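Local coordinates for fatty acid-binding protein homolog 1 (Echinococcus granulosus, PDB 1O8V), which binds fatty acids such as palmitate inside a beta-barrel and has been implicated in the acquisition, storage and transport of lipids, at residues E114-V119 and V125-Y130. Residues are numbered along the deposited sequence; the frame is centred on the assembly and turned at random.
With PLM (palmitic acid), chain B.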
loop_
_atom_site.group_PDB
_atom_site.type_symbol
_atom_site.label_atom_id
_atom_site.label_comp_id
_atom_site.label_asym_id
_atom_site.label_seq_id
_atom_site.Cartn_x
_atom_site.Cartn_y
_atom_site.Cartn_z
ATOM N N GLU A 114 6.176 -13.628 5.250
ATOM C CA GLU A 114 4.960 -12.849 5.471
ATOM C C GLU A 114 5.219 -11.358 5.429
ATOM O O GLU A 114 6.109 -10.884 6.106
ATOM C CB GLU A 114 4.392 -13.201 6.824
ATOM C CG GLU A 114 3.044 -12.566 7.121
ATOM C CD GLU A 114 2.282 -13.316 8.197
ATOM O OE1 GLU A 114 2.342 -12.864 9.357
ATOM O OE2 GLU A 114 1.631 -14.352 7.874
ATOM N N LEU A 115 4.442 -10.619 4.632
ATOM C CA LEU A 115 4.474 -9.152 4.649
ATOM C C LEU A 115 3.191 -8.644 5.283
ATOM O O LEU A 115 2.103 -9.051 4.884
ATOM C CB LEU A 115 4.592 -8.626 3.222
ATOM C CG LEU A 115 4.813 -7.123 3.020
ATOM C CD1 LEU A 115 5.583 -6.905 1.750
ATOM C CD2 LEU A 115 3.471 -6.385 2.995
ATOM N N LYS A 116 3.309 -7.759 6.266
ATOM C CA LYS A 116 2.150 -7.179 6.928
ATOM C C LYS A 116 2.114 -5.688 6.636
ATOM O O LYS A 116 3.066 -4.965 6.926
ATOM C CB LYS A 116 2.139 -7.436 8.447
ATOM C CG LYS A 116 1.726 -8.843 8.826
ATOM C CD LYS A 116 1.160 -8.877 10.252
ATOM C CE LYS A 116 0.552 -10.244 10.578
ATOM N NZ LYS A 116 -0.881 -10.400 10.169
ATOM N N ALA A 117 1.001 -5.241 6.067
ATOM C CA ALA A 117 0.793 -3.827 5.750
ATOM C C ALA A 117 -0.224 -3.263 6.704
ATOM O O ALA A 117 -1.404 -3.646 6.654
ATOM C CB ALA A 117 0.302 -3.667 4.346
ATOM N N THR A 118 0.209 -2.369 7.577
ATOM C CA THR A 118 -0.700 -1.663 8.489
ATOM C C THR A 118 -1.066 -0.333 7.853
ATOM O O THR A 118 -0.184 0.392 7.432
ATOM C CB THR A 118 0.007 -1.423 9.816
ATOM O OG1 THR A 118 0.359 -2.683 10.405
ATOM C CG2 THR A 118 -0.901 -0.730 10.840
ATOM N N VAL A 119 -2.352 -0.040 7.789
ATOM C CA VAL A 119 -2.864 1.177 7.179
ATOM C C VAL A 119 -3.632 1.925 8.254
ATOM O O VAL A 119 -4.533 1.368 8.911
ATOM C CB VAL A 119 -3.806 0.856 5.998
ATOM C CG1 VAL A 119 -4.282 2.111 5.305
ATOM C CG2 VAL A 119 -3.123 -0.082 5.030
ATOM N N VAL A 125 -7.430 1.624 12.196
ATOM C CA VAL A 125 -6.348 0.706 11.925
ATOM C C VAL A 125 -6.806 -0.478 11.071
ATOM O O VAL A 125 -7.819 -1.114 11.356
ATOM C CB VAL A 125 -5.722 0.146 13.222
ATOM C CG1 VAL A 125 -4.537 -0.712 12.899
ATOM C CG2 VAL A 125 -5.340 1.265 14.158
ATOM N N CYS A 126 -6.041 -0.747 10.012
ATOM C CA CYS A 126 -6.280 -1.886 9.146
ATOM C C CYS A 126 -4.976 -2.672 9.042
ATOM O O CYS A 126 -3.896 -2.101 9.009
ATOM C CB CYS A 126 -6.717 -1.376 7.764
ATOM S SG CYS A 126 -6.362 -2.484 6.384
ATOM N N VAL A 127 -5.073 -3.999 9.007
ATOM C CA VAL A 127 -3.912 -4.825 8.740
ATOM C C VAL A 127 -4.232 -5.777 7.597
ATOM O O VAL A 127 -5.246 -6.477 7.655
ATOM C CB VAL A 127 -3.466 -5.653 9.975
ATOM C CG1 VAL A 127 -2.187 -6.352 9.635
ATOM C CG2 VAL A 127 -3.290 -4.766 11.196
ATOM N N ARG A 128 -3.368 -5.776 6.586
ATOM C CA ARG A 128 -3.442 -6.648 5.407
ATOM C C ARG A 128 -2.212 -7.522 5.343
ATOM O O ARG A 128 -1.081 -7.020 5.333
ATOM C CB ARG A 128 -3.586 -5.804 4.144
ATOM C CG ARG A 128 -4.955 -5.137 4.086
ATOM C CD ARG A 128 -5.004 -3.878 3.253
ATOM N NE ARG A 128 -5.065 -4.079 1.810
ATOM C CZ ARG A 128 -6.125 -4.444 1.107
ATOM N NH1 ARG A 128 -7.252 -4.852 1.679
ATOM N NH2 ARG A 128 -6.018 -4.479 -0.228
ATOM N N THR A 129 -2.434 -8.844 5.357
ATOM C CA THR A 129 -1.345 -9.807 5.449
ATOM C C THR A 129 -1.162 -10.531 4.132
ATOM O O THR A 129 -2.129 -11.061 3.573
ATOM C CB THR A 129 -1.675 -10.815 6.549
ATOM O OG1 THR A 129 -1.914 -10.117 7.778
ATOM C CG2 THR A 129 -0.506 -11.745 6.811
ATOM N N TYR A 130 0.079 -10.572 3.673
ATOM C CA TYR A 130 0.447 -11.136 2.382
ATOM C C TYR A 130 1.432 -12.277 2.587
ATOM O O TYR A 130 2.199 -12.268 3.545
ATOM C CB TYR A 130 1.171 -10.095 1.535
ATOM C CG TYR A 130 0.374 -8.897 1.056
ATOM C CD1 TYR A 130 0.040 -7.856 1.913
ATOM C CD2 TYR A 130 -0.008 -8.801 -0.270
ATOM C CE1 TYR A 130 -0.668 -6.743 1.446
ATOM C CE2 TYR A 130 -0.703 -7.701 -0.737
ATOM C CZ TYR A 130 -1.046 -6.693 0.117
ATOM O OH TYR A 130 -1.740 -5.633 -0.422
HETATM C C1 PLM B . -1.734 -2.421 0.918
HETATM O O1 PLM B . -2.312 -3.568 1.062
HETATM O O2 PLM B . -0.537 -2.421 0.367
HETATM C C2 PLM B . -2.457 -1.165 1.398
HETATM C C3 PLM B . -2.592 -0.105 0.315
HETATM C C4 PLM B . -3.502 1.010 0.837
HETATM C C5 PLM B . -3.575 2.156 -0.165
HETATM C C6 PLM B . -4.364 3.368 0.355
HETATM C C7 PLM B . -5.850 3.136 0.643
HETATM C C8 PLM B . -6.667 3.438 -0.589
HETATM C C9 PLM B . -8.141 3.090 -0.469
HETATM C CA PLM B . -8.695 2.718 -1.832
HETATM C CB PLM B . -9.389 1.382 -1.863
HETATM C CC PLM B . -9.842 0.945 -3.256
HETATM C CD PLM B . -9.711 -0.552 -3.428
HETATM C CE PLM B . -8.482 -1.007 -4.197
HETATM C CF PLM B . -8.375 -2.529 -4.178
HETATM C CG PLM B . -7.159 -3.078 -4.920
HETATM O O HOH W 1 1.241 -14.696 5.278
#
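The ring of Y130 meets L115 at its edge: the L115 carbonyl oxygen lies near the ring plane at one edge, and L115 CD2 comes within 3.9 Å of CD1 of Y130, the two side chains running alongside each other. Palmitate O1 is also at the ring's edge, 2.6 Å from the Y130 hydroxyl OH, to which it is hydrogen-bonded. The guanidinium of R128 likewise turns an edge to the carboxylate, and its NE donates to O1 over 2.9 Å at an N-H...O angle of 156°. With CG of R128 anti to its carbonyl carbon, the bend at chi3 (78°) turns NE to palmitate O1. One carboxylate oxygen is thus gripped by two side chains of alternate residues; R108 adds a further hydrogen bond to palmitate, while S14 accepts a hydrogen bond from R128 NH1 and F17 makes a cation-pi contact with R128.

How a hairpin presents such a pair is plain in the last two strands of this fatty-acid-binding-protein beta-barrel. Antiparallel register places L115, A117 and V119 beside Y130, R128 and C126, all on the ligand-facing side, each pair closed by two backbone hydrogen bonds. V119 CG2 packs 3.8 Å from palmitate C2. On the other face K116 lies alongside T129, its chain bent at chi4 (-87°) to bring NZ within 2.6 Å of T129 OG1, a hydrogen bond, whereas T129 CG2 rests 3.5 Å from the carboxylate carbon CD of E114.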